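Local coordinates for spore germination protein B3 (Bacillus subtilis subsp. subtilis, PDB 3N54) that is a lipoprotein component of a spore germinant receptor and takes part in the germination response to L-asparagine, glucose, fructose and potassium ions, at residues A[106-110]-A[167-171]; A[180-184]-A[195-201]; A[75-79]-A[113-117]. All coordinates share one frame; numbering follows the deposited sequence.

Contact 1. Residues A[106-110]-A[167-171]; sequences LMAAR and IQAVK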
ATOM      1  N   LEU A 106       4.387  -2.905   6.587  1.00 34.38           N
ATOM      2  CA  LEU A 106       3.377  -3.649   5.859  1.00 33.64           C
ATOM      3  C   LEU A 106       3.489  -3.280   4.383  1.00 34.43           C
ATOM      4  O   LEU A 106       3.515  -2.094   4.046  1.00 34.86           O
ATOM      5  CB  LEU A 106       1.990  -3.316   6.382  1.00 32.81           C
ATOM      6  CG  LEU A 106       0.844  -4.078   5.718  1.00 32.91           C
ATOM      7  CD1 LEU A 106       0.954  -5.562   6.035  1.00 31.55           C
ATOM      8  CD2 LEU A 106      -0.518  -3.511   6.144  1.00 32.43           C
ATOM      9  N   MET A 107       3.559  -4.287   3.511  1.00 34.55           N
ATOM     10  CA  MET A 107       3.700  -4.056   2.081  1.00 35.73           C
ATOM     11  C   MET A 107       2.902  -5.027   1.236  1.00 35.32           C
ATOM     12  O   MET A 107       2.495  -6.091   1.702  1.00 34.14           O
ATOM     13  CB  MET A 107       5.155  -4.148   1.674  1.00 37.04           C
ATOM     14  CG  MET A 107       5.998  -3.163   2.401  1.00 39.62           C
ATOM     15  SD  MET A 107       7.376  -2.668   1.429  1.00 44.64           S
ATOM     16  CE  MET A 107       7.976  -1.302   2.427  1.00 45.59           C
ATOM     17  N   ALA A 108       2.702  -4.627  -0.018  1.00 35.32           N
ATOM     18  CA  ALA A 108       1.898  -5.370  -0.964  1.00 35.60           C
ATOM     19  C   ALA A 108       2.772  -5.929  -2.070  1.00 36.33           C
ATOM     20  O   ALA A 108       3.731  -5.292  -2.504  1.00 37.15           O
ATOM     21  CB  ALA A 108       0.818  -4.473  -1.555  1.00 35.66           C
ATOM     22  N   ALA A 109       2.450  -7.139  -2.508  1.00 36.07           N
ATOM     23  CA  ALA A 109       3.142  -7.741  -3.629  1.00 37.09           C
ATOM     24  C   ALA A 109       2.189  -7.832  -4.803  1.00 37.76           C
ATOM     25  O   ALA A 109       1.016  -8.146  -4.639  1.00 37.02           O
ATOM     26  CB  ALA A 109       3.645  -9.132  -3.265  1.00 36.85           C
ATOM     27  N   ARG A 110       2.692  -7.530  -5.987  1.00 39.65           N
ATOM     28  CA  ARG A 110       1.979  -7.855  -7.196  1.00 41.32           C
ATOM     29  C   ARG A 110       2.250  -9.339  -7.349  1.00 42.01           C
ATOM     30  O   ARG A 110       3.399  -9.770  -7.256  1.00 42.82           O
ATOM     31  CB  ARG A 110       2.510  -7.063  -8.385  1.00 42.75           C
ATOM     32  CG  ARG A 110       2.234  -5.584  -8.275  1.00 43.04           C
ATOM     33  CD  ARG A 110       3.030  -4.799  -9.294  1.00 45.01           C
ATOM     34  NE  ARG A 110       2.769  -3.366  -9.214  1.00 44.39           N
ATOM     35  CZ  ARG A 110       1.828  -2.717  -9.900  1.00 45.42           C
ATOM     36  NH1 ARG A 110       1.024  -3.358 -10.744  1.00 45.97           N
ATOM     37  NH2 ARG A 110       1.695  -1.402  -9.747  1.00 45.05           N
ATOM     38  N   ILE A 167      -0.670   1.348  -0.050  1.00 34.34           N
ATOM     39  CA  ILE A 167       0.367   0.518   0.517  1.00 34.65           C
ATOM     40  C   ILE A 167       1.429   0.309  -0.566  1.00 35.02           C
ATOM     41  O   ILE A 167       1.091  -0.032  -1.693  1.00 35.01           O
ATOM     42  CB  ILE A 167      -0.223  -0.820   0.972  1.00 34.48           C
ATOM     43  CG1 ILE A 167       0.867  -1.760   1.486  1.00 35.73           C
ATOM     44  CG2 ILE A 167      -0.975  -1.472  -0.167  1.00 34.98           C
ATOM     45  CD1 ILE A 167       0.309  -3.046   2.100  1.00 37.27           C
ATOM     46  N   GLN A 168       2.700   0.528  -0.231  1.00 35.98           N
ATOM     47  CA  GLN A 168       3.800   0.330  -1.178  1.00 37.25           C
ATOM     48  C   GLN A 168       3.747  -1.062  -1.788  1.00 37.78           C
ATOM     49  O   GLN A 168       3.606  -2.037  -1.069  1.00 37.64           O
ATOM     50  CB  GLN A 168       5.158   0.496  -0.492  1.00 38.78           C
ATOM     51  CG  GLN A 168       6.359   0.250  -1.414  1.00 41.53           C
ATOM     52  CD  GLN A 168       6.472   1.287  -2.510  1.00 43.65           C
ATOM     53  OE1 GLN A 168       6.588   2.477  -2.228  1.00 45.79           O
ATOM     54  NE2 GLN A 168       6.460   0.842  -3.769  1.00 44.20           N
ATOM     55  N   ALA A 169       3.879  -1.147  -3.108  1.00 38.47           N
ATOM     56  CA  ALA A 169       3.879  -2.434  -3.793  1.00 40.01           C
ATOM     57  C   ALA A 169       5.294  -2.830  -4.200  1.00 42.82           C
ATOM     58  O   ALA A 169       6.134  -1.967  -4.452  1.00 43.28           O
ATOM     59  CB  ALA A 169       2.971  -2.388  -5.008  1.00 39.19           C
ATOM     60  N   VAL A 170       5.555  -4.137  -4.228  1.00 45.66           N
ATOM     61  CA  VAL A 170       6.813  -4.676  -4.748  1.00 49.48           C
ATOM     62  C   VAL A 170       6.510  -5.748  -5.792  1.00 51.81           C
ATOM     63  O   VAL A 170       5.458  -6.390  -5.754  1.00 50.98           O
ATOM     64  CB  VAL A 170       7.707  -5.276  -3.654  1.00 51.43           C
ATOM     65  CG1 VAL A 170       8.086  -4.214  -2.635  1.00 51.31           C
ATOM     66  CG2 VAL A 170       7.009  -6.442  -2.974  1.00 52.41           C
ATOM     67  N   LYS A 171       7.428  -5.929  -6.734  1.00 55.43           N
ATOM     68  CA  LYS A 171       7.250  -6.916  -7.792  1.00 58.43           C
ATOM     69  C   LYS A 171       8.556  -7.616  -8.092  1.00 62.96           C
ATOM     70  O   LYS A 171       9.610  -6.980  -8.159  1.00 64.06           O
ATOM     71  CB  LYS A 171       6.714  -6.254  -9.064  1.00 57.79           C
ATOM     72  CG  LYS A 171       6.447  -7.222 -10.235  1.00 60.81           C
ATOM     73  CD  LYS A 171       5.664  -6.533 -11.351  1.00 61.13           C
ATOM     74  CE  LYS A 171       5.375  -7.463 -12.529  1.00 64.29           C
ATOM     75  NZ  LYS A 171       6.530  -7.589 -13.467  1.00 67.58           N
TER
HETATM   76  O   HOH W   1       3.710   0.116   2.437  1.00 39.28           O

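Contact 2. Residues A[180-184]-A[195-201]; sequences DGAGI and FLSADET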
ATOM      1  N   ASP A 180       7.350  -1.059  -6.942  1.00 48.74           N
ATOM      2  CA  ASP A 180       6.553  -0.951  -8.157  1.00 47.57           C
ATOM      3  C   ASP A 180       5.169  -0.363  -7.890  1.00 44.33           C
ATOM      4  O   ASP A 180       4.155  -1.044  -8.010  1.00 43.71           O
ATOM      5  CB  ASP A 180       6.448  -2.341  -8.800  1.00 48.78           C
ATOM      6  CG  ASP A 180       5.918  -2.299 -10.220  1.00 50.21           C
ATOM      7  OD1 ASP A 180       5.954  -1.221 -10.847  1.00 51.35           O
ATOM      8  OD2 ASP A 180       5.472  -3.356 -10.714  1.00 52.51           O
ATOM      9  N   GLY A 181       5.141   0.911  -7.520  1.00 42.76           N
ATOM     10  CA  GLY A 181       3.891   1.616  -7.284  1.00 40.50           C
ATOM     11  C   GLY A 181       3.237   1.293  -5.951  1.00 38.61           C
ATOM     12  O   GLY A 181       3.919   1.054  -4.959  1.00 38.32           O
ATOM     13  N   ALA A 182       1.908   1.276  -5.943  1.00 37.02           N
ATOM     14  CA  ALA A 182       1.149   1.125  -4.713  1.00 35.90           C
ATOM     15  C   ALA A 182      -0.155   0.353  -4.897  1.00 35.27           C
ATOM     16  O   ALA A 182      -0.804   0.453  -5.927  1.00 35.48           O
ATOM     17  CB  ALA A 182       0.844   2.504  -4.140  1.00 35.37           C
ATOM     18  N   GLY A 183      -0.533  -0.409  -3.876  1.00 34.69           N
ATOM     19  CA  GLY A 183      -1.819  -1.082  -3.859  1.00 34.56           C
ATOM     20  C   GLY A 183      -2.823  -0.103  -3.298  1.00 34.10           C
ATOM     21  O   GLY A 183      -2.461   0.767  -2.505  1.00 33.90           O
ATOM     22  N   ILE A 184      -4.079  -0.230  -3.716  1.00 34.63           N
ATOM     23  CA  ILE A 184      -5.154   0.622  -3.231  1.00 34.86           C
ATOM     24  C   ILE A 184      -6.087  -0.219  -2.374  1.00 35.54           C
ATOM     25  O   ILE A 184      -6.746  -1.117  -2.886  1.00 36.26           O
ATOM     26  CB  ILE A 184      -5.962   1.243  -4.392  1.00 35.92           C
ATOM     27  CG1 ILE A 184      -5.041   1.950  -5.390  1.00 35.60           C
ATOM     28  CG2 ILE A 184      -7.004   2.217  -3.856  1.00 36.60           C
ATOM     29  CD1 ILE A 184      -5.721   2.272  -6.716  1.00 36.22           C
ATOM     30  N   PHE A 195      -3.993  -1.429  -8.343  1.00 35.25           N
ATOM     31  CA  PHE A 195      -2.645  -0.896  -8.154  1.00 34.50           C
ATOM     32  C   PHE A 195      -2.441   0.382  -8.965  1.00 34.80           C
ATOM     33  O   PHE A 195      -3.021   0.560 -10.028  1.00 35.51           O
ATOM     34  CB  PHE A 195      -1.581  -1.883  -8.637  1.00 34.88           C
ATOM     35  CG  PHE A 195      -1.438  -3.112  -7.793  1.00 36.44           C
ATOM     36  CD1 PHE A 195      -0.564  -3.131  -6.716  1.00 35.81           C
ATOM     37  CD2 PHE A 195      -2.145  -4.263  -8.098  1.00 37.99           C
ATOM     38  CE1 PHE A 195      -0.409  -4.274  -5.950  1.00 37.11           C
ATOM     39  CE2 PHE A 195      -1.999  -5.403  -7.334  1.00 38.81           C
ATOM     40  CZ  PHE A 195      -1.130  -5.411  -6.261  1.00 38.55           C
ATOM     41  N   LEU A 196      -1.596   1.259  -8.443  1.00 34.23           N
ATOM     42  CA  LEU A 196      -1.118   2.408  -9.172  1.00 34.77           C
ATOM     43  C   LEU A 196       0.324   2.079  -9.547  1.00 35.02           C
ATOM     44  O   LEU A 196       1.026   1.407  -8.789  1.00 34.38           O
ATOM     45  CB  LEU A 196      -1.183   3.675  -8.316  1.00 34.53           C
ATOM     46  CG  LEU A 196      -2.575   4.219  -7.958  1.00 34.82           C
ATOM     47  CD1 LEU A 196      -2.457   5.502  -7.145  1.00 34.13           C
ATOM     48  CD2 LEU A 196      -3.412   4.459  -9.203  1.00 35.89           C
ATOM     49  N   SER A 197       0.761   2.534 -10.715  1.00 35.82           N
ATOM     50  CA  SER A 197       2.131   2.317 -11.151  1.00 36.63           C
ATOM     51  C   SER A 197       3.061   3.212 -10.347  1.00 36.64           C
ATOM     52  O   SER A 197       2.607   4.123  -9.653  1.00 36.08           O
ATOM     53  CB  SER A 197       2.277   2.627 -12.645  1.00 38.36           C
ATOM     54  OG  SER A 197       1.999   3.992 -12.915  1.00 38.61           O
ATOM     55  N   ALA A 198       4.361   2.947 -10.450  1.00 37.78           N
ATOM     56  CA  ALA A 198       5.378   3.783  -9.821  1.00 38.72           C
ATOM     57  C   ALA A 198       5.226   5.239 -10.247  1.00 40.05           C
ATOM     58  O   ALA A 198       5.266   6.130  -9.405  1.00 40.17           O
ATOM     59  CB  ALA A 198       6.772   3.276 -10.176  1.00 40.50           C
ATOM     60  N   ASP A 199       5.064   5.477 -11.554  1.00 41.62           N
ATOM     61  CA  ASP A 199       4.893   6.837 -12.077  1.00 43.50           C
ATOM     62  C   ASP A 199       3.627   7.491 -11.526  1.00 42.42           C
ATOM     63  O   ASP A 199       3.655   8.644 -11.103  1.00 43.28           O
ATOM     64  CB  ASP A 199       4.845   6.849 -13.614  1.00 45.51           C
ATOM     65  CG  ASP A 199       6.214   6.645 -14.259  1.00 49.19           C
ATOM     66  OD1 ASP A 199       7.249   6.754 -13.569  1.00 52.11           O
ATOM     67  OD2 ASP A 199       6.256   6.393 -15.484  1.00 53.22           O
ATOM     68  N   GLU A 200       2.521   6.753 -11.544  1.00 41.10           N
ATOM     69  CA  GLU A 200       1.247   7.261 -11.034  1.00 41.00           C
ATOM     70  C   GLU A 200       1.340   7.579  -9.547  1.00 40.67           C
ATOM     71  O   GLU A 200       0.803   8.590  -9.095  1.00 41.26           O
ATOM     72  CB  GLU A 200       0.115   6.257 -11.293  1.00 39.79           C
ATOM     73  CG  GLU A 200      -0.311   6.176 -12.753  1.00 41.71           C
ATOM     74  CD  GLU A 200      -1.226   4.999 -13.062  1.00 41.76           C
ATOM     75  OE1 GLU A 200      -1.944   5.073 -14.080  1.00 44.64           O
ATOM     76  OE2 GLU A 200      -1.227   3.998 -12.311  1.00 40.06           O
ATOM     77  N   THR A 201       2.027   6.720  -8.794  1.00 40.20           N
ATOM     78  CA  THR A 201       2.202   6.936  -7.359  1.00 40.38           C
ATOM     79  C   THR A 201       3.031   8.199  -7.126  1.00 42.83           C
ATOM     80  O   THR A 201       2.704   9.005  -6.259  1.00 43.10           O
ATOM     81  CB  THR A 201       2.841   5.702  -6.664  1.00 39.44           C
ATOM     82  OG1 THR A 201       2.066   4.530  -6.962  1.00 37.93           O
ATOM     83  CG2 THR A 201       2.880   5.882  -5.158  1.00 38.72           C
TER
HETATM   84  O   HOH W   2       4.800   0.554 -12.133  1.00 50.37           O

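Contact 3. Residues A[75-79]-A[113-117]; sequences ILLGE and AADVF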
ATOM      1  N   ILE A  75       5.922  -7.424   6.909  1.00 33.82           N
ATOM      2  CA  ILE A  75       4.886  -8.340   6.465  1.00 33.16           C
ATOM      3  C   ILE A  75       4.547  -7.984   5.019  1.00 33.30           C
ATOM      4  O   ILE A  75       4.182  -6.837   4.738  1.00 33.18           O
ATOM      5  CB  ILE A  75       3.592  -8.207   7.283  1.00 32.97           C
ATOM      6  CG1 ILE A  75       3.853  -8.354   8.790  1.00 34.54           C
ATOM      7  CG2 ILE A  75       2.579  -9.230   6.820  1.00 31.86           C
ATOM      8  CD1 ILE A  75       4.310  -9.702   9.178  1.00 37.06           C
ATOM      9  N   LEU A  76       4.661  -8.959   4.119  1.00 33.18           N
ATOM     10  CA  LEU A  76       4.360  -8.773   2.706  1.00 33.59           C
ATOM     11  C   LEU A  76       3.126  -9.580   2.335  1.00 33.17           C
ATOM     12  O   LEU A  76       3.100 -10.796   2.524  1.00 33.04           O
ATOM     13  CB  LEU A  76       5.550  -9.213   1.857  1.00 34.85           C
ATOM     14  CG  LEU A  76       5.471  -8.998   0.346  1.00 36.19           C
ATOM     15  CD1 LEU A  76       5.368  -7.508   0.010  1.00 36.59           C
ATOM     16  CD2 LEU A  76       6.679  -9.617  -0.318  1.00 37.14           C
ATOM     17  N   LEU A  77       2.108  -8.907   1.806  1.00 32.80           N
ATOM     18  CA  LEU A  77       0.842  -9.551   1.472  1.00 32.71           C
ATOM     19  C   LEU A  77       0.727  -9.796  -0.023  1.00 33.42           C
ATOM     20  O   LEU A  77       0.971  -8.900  -0.827  1.00 34.08           O
ATOM     21  CB  LEU A  77      -0.338  -8.691   1.945  1.00 32.58           C
ATOM     22  CG  LEU A  77      -0.401  -8.315   3.427  1.00 32.44           C
ATOM     23  CD1 LEU A  77      -1.601  -7.415   3.694  1.00 33.91           C
ATOM     24  CD2 LEU A  77      -0.464  -9.551   4.328  1.00 32.01           C
ATOM     25  N   GLY A  78       0.358 -11.023  -0.385  1.00 33.66           N
ATOM     26  CA  GLY A  78       0.173 -11.407  -1.776  1.00 34.47           C
ATOM     27  C   GLY A  78      -1.099 -10.827  -2.359  1.00 34.87           C
ATOM     28  O   GLY A  78      -2.063 -10.556  -1.639  1.00 33.88           O
ATOM     29  N   GLU A  79      -1.098 -10.666  -3.677  1.00 36.29           N
ATOM     30  CA  GLU A  79      -2.177  -9.977  -4.381  1.00 37.20           C
ATOM     31  C   GLU A  79      -3.523 -10.665  -4.229  1.00 37.53           C
ATOM     32  O   GLU A  79      -4.514 -10.022  -3.894  1.00 37.38           O
ATOM     33  CB  GLU A  79      -1.833  -9.834  -5.867  1.00 38.35           C
ATOM     34  CG  GLU A  79      -2.917  -9.142  -6.683  1.00 39.03           C
ATOM     35  CD  GLU A  79      -2.506  -8.859  -8.116  1.00 40.49           C
ATOM     36  OE1 GLU A  79      -1.330  -9.085  -8.468  1.00 40.74           O
ATOM     37  OE2 GLU A  79      -3.373  -8.406  -8.894  1.00 41.25           O
ATOM     38  N   ALA A 113       3.448 -13.167  -2.850  1.00 38.93           N
ATOM     39  CA  ALA A 113       4.391 -12.569  -1.893  1.00 38.06           C
ATOM     40  C   ALA A 113       5.615 -13.436  -1.593  1.00 38.41           C
ATOM     41  O   ALA A 113       6.719 -12.915  -1.444  1.00 38.21           O
ATOM     42  CB  ALA A 113       3.675 -12.232  -0.589  1.00 36.43           C
ATOM     43  N   ALA A 114       5.418 -14.747  -1.486  1.00 38.80           N
ATOM     44  CA  ALA A 114       6.524 -15.662  -1.183  1.00 39.79           C
ATOM     45  C   ALA A 114       7.621 -15.611  -2.261  1.00 41.95           C
ATOM     46  O   ALA A 114       8.808 -15.689  -1.948  1.00 42.18           O
ATOM     47  CB  ALA A 114       6.007 -17.095  -0.991  1.00 39.19           C
ATOM     48  N   ASP A 115       7.221 -15.441  -3.520  1.00 43.89           N
ATOM     49  CA  ASP A 115       8.173 -15.350  -4.629  1.00 46.81           C
ATOM     50  C   ASP A 115       9.019 -14.075  -4.628  1.00 47.55           C
ATOM     51  O   ASP A 115      10.062 -14.029  -5.277  1.00 48.87           O
ATOM     52  CB  ASP A 115       7.446 -15.456  -5.978  1.00 48.38           C
ATOM     53  CG  ASP A 115       6.860 -16.836  -6.224  1.00 50.24           C
ATOM     54  OD1 ASP A 115       6.984 -17.724  -5.354  1.00 51.60           O
ATOM     55  OD2 ASP A 115       6.274 -17.032  -7.307  1.00 55.14           O
ATOM     56  N   VAL A 116       8.571 -13.040  -3.921  1.00 47.04           N
ATOM     57  CA  VAL A 116       9.322 -11.786  -3.867  1.00 47.98           C
ATOM     58  C   VAL A 116      10.563 -11.929  -2.980  1.00 48.78           C
ATOM     59  O   VAL A 116      11.598 -11.347  -3.278  1.00 49.91           O
ATOM     60  CB  VAL A 116       8.438 -10.619  -3.399  1.00 46.94           C
ATOM     61  CG1 VAL A 116       9.265  -9.344  -3.242  1.00 47.30           C
ATOM     62  CG2 VAL A 116       7.296 -10.406  -4.384  1.00 46.55           C
ATOM     63  N   PHE A 117      10.465 -12.699  -1.898  1.00 48.45           N
ATOM     64  CA  PHE A 117      11.632 -12.967  -1.056  1.00 49.47           C
ATOM     65  C   PHE A 117      12.561 -13.954  -1.768  1.00 52.46           C
ATOM     66  O   PHE A 117      12.123 -15.033  -2.161  1.00 52.76           O
ATOM     67  CB  PHE A 117      11.217 -13.536   0.309  1.00 47.48           C
ATOM     68  CG  PHE A 117      10.504 -12.557   1.191  1.00 44.16           C
ATOM     69  CD1 PHE A 117      11.219 -11.638   1.950  1.00 43.18           C
ATOM     70  CD2 PHE A 117       9.120 -12.567   1.290  1.00 41.32           C
ATOM     71  CE1 PHE A 117      10.568 -10.734   2.780  1.00 41.06           C
ATOM     72  CE2 PHE A 117       8.458 -11.671   2.121  1.00 39.69           C
ATOM     73  CZ  PHE A 117       9.186 -10.751   2.866  1.00 40.35           C
TER

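Contact 1. Residues A[106-110]-A[167-171]
Leu106 meets Ile167 with its branch point: CG lies 3.8 Å from Ile167 CD1, the two side chains passing at a slant. The carbonyl of Leu106 makes no direct hydrogen bond to the second strand; a water donates to Leu106 O and accepts from Gln168 N, bridging the two. Over the backbone of Met107 lies the far end of Ile167. With CG1 anti to its own N (chi1 176°) and the chain extended beyond, Ile167 sends CD1 to within 3.4 Å of Met107 C. The Met107 side chain leaves from the other face of the sheet and runs alongside that of Gln168, SD nearest to CG; Gln168 then bends at chi2 so that its NE2 donates a nearly straight bond of 2.9 Å to Ala169 O, in the plane of its amide. Ala108 is held through both its N and its O, the N giving to Gln168 O at 2.9 Å and the O taking from Val170 N at 2.8 Å. This is parallel pairing between strands 105-109 and 165-172, the second and middle strands of a mixed five-stranded sheet, and the chain joining them includes helix 152-160, as in a beta-alpha-beta crossover. The two short segments run at 45° to each other, a strong local twist. Ala108 CB rests on Ile167 CG2 on one face, whereas Ala109 CB and the Val170 methyls share the other with Val116. Arg110 N continues the bonding, giving to Val170 O at 3.0 Å, N-H...O angle 166°. Its extended side chain crosses Lys171 at a slant, CD against CD at 3.8 Å, and carries the guanidinium past Ala169 CB to a salt bridge from NE to Asp180.

Contact 2. Residues A[180-184]-A[195-201]
Phe195 lies against the backbone of Ala182 and Gly183, in the non-hydrogen-bonded pair of an antiparallel hairpin. Starting at CB, which is 3.7 Å from Ala182 O, the side chain turns CG beside its own N (chi1 -70°), still near that carbonyl. CD1 then meets both Ala182 O and Gly183 CA, and CE1 remains next to Gly183 CA. Farther out, CE2 packs on Glu79 of helix 79-84, and Arg83, Arg110 and Ala169 also touch the side chain. One residue further on, Leu196 and Ala182 form the hydrogen-bonded pair: Leu196 N donates to Ala182 O at 2.8 Å, and Ala182 N returns to Leu196 O at 3.0 Å, tilted from the carbonyl plane. On their face, Leu196 CG touches Ile184 CD1, the two side chains crossing at about a right angle. Gly181 has a positive phi, 78°, and passes its CA at 3.2 Å from Leu196 O; a side chain here would run into that oxygen. Beyond the strand, Ser197 and Glu200 form a capping box: Glu200 N donates to Ser197 OG at 3.1 Å, and Ser197 N to Glu200 OE2 at 2.9 Å. In the first turn, Ser197 O accepts from Thr201 N and, from above its carbonyl plane, from Thr201 OG1 at 2.8 Å, while that hydroxyl packs against Gly181 CA and Ala182 CB. A valine in place of Thr201 would probably leave Ser197 O with the backbone donor alone of these two and put a methyl where the hydroxyl now faces Gly181. The segment 195-201 thus ends edge strand 191-196 and starts helix 198-208, whose Glu200 touches helix 271-299, while strand 177-186 pairs on its other side with strand 165-172.

Contact 3. Residues A[75-79]-A[113-117]
Leu76 is the bump of this contact, and the turn of residues 113-117 is the hollow that receives it. Held out from the strand with CG anti to its backbone N (chi1 -176°), the side chain pushes CD2 into a cup made by Ala113, Val116 and Phe117. At one wall Leu76 CG touches Ala113 CB, 3.8 Å away, and Leu76 CD2 comes to 3.5 Å from Ala113 O. At the floor Leu76 CD2 meets Val116 CB at 3.7 Å, with Val116 CG1 also near. The other wall is the Phe117 ring: its CE2 lies 3.7 Å from Leu76 CD2 and nearly as close to Leu76 CB, and the two side chains pass each other pointing in opposite directions. Leu76 belongs to strand 74-77, the outermost strand on this side of the mixed five-stranded sheet, and residues 113-117 follow its neighbour, strand 105-109, curling back over the same face. The cup also closes on the sheet itself, since Leu76 and Val116 both reach Val170 two strands away. Ala113 supplies a smaller bump of its own. Its CB settles against the backbone where the strand ends, 3.5 Å from Leu76 O and equally near Gly78 N, just before helix 79-84. No hydrogen bond joins the two segments; the fit is one of apolar shape. The turn has helical backbone angles without regular helical bonding, though Val116 N does donate to Ala113 O at 3.1 Å, across the turn that carries Val116 to the leucine. Phe117 is exposed, and both segments also touch a crystal neighbour.

In the fold
All three contacts reach one mixed sheet with the strand order 74-77, 105-109, 165-172, 177-186, 191-196. Contact 1 occupies the middle; its centre is about 9 Å from that of contact 2 and about 8 Å from that of contact 3, and the centres of contacts 2 and 3 lie about 16 Å apart. Direct backbone bonds join the central pair to its neighbours, Met107 to Leu77 and Ile167 to Gly183. Along the chain, contacts 3 and 1 interleave, whereas contact 2 follows both. Contacts 1 and 3 lie in the N-terminal sequence region and contact 2 in the C-terminal one, so a single continuous sheet spans both, with Phe195 reaching across to Glu79.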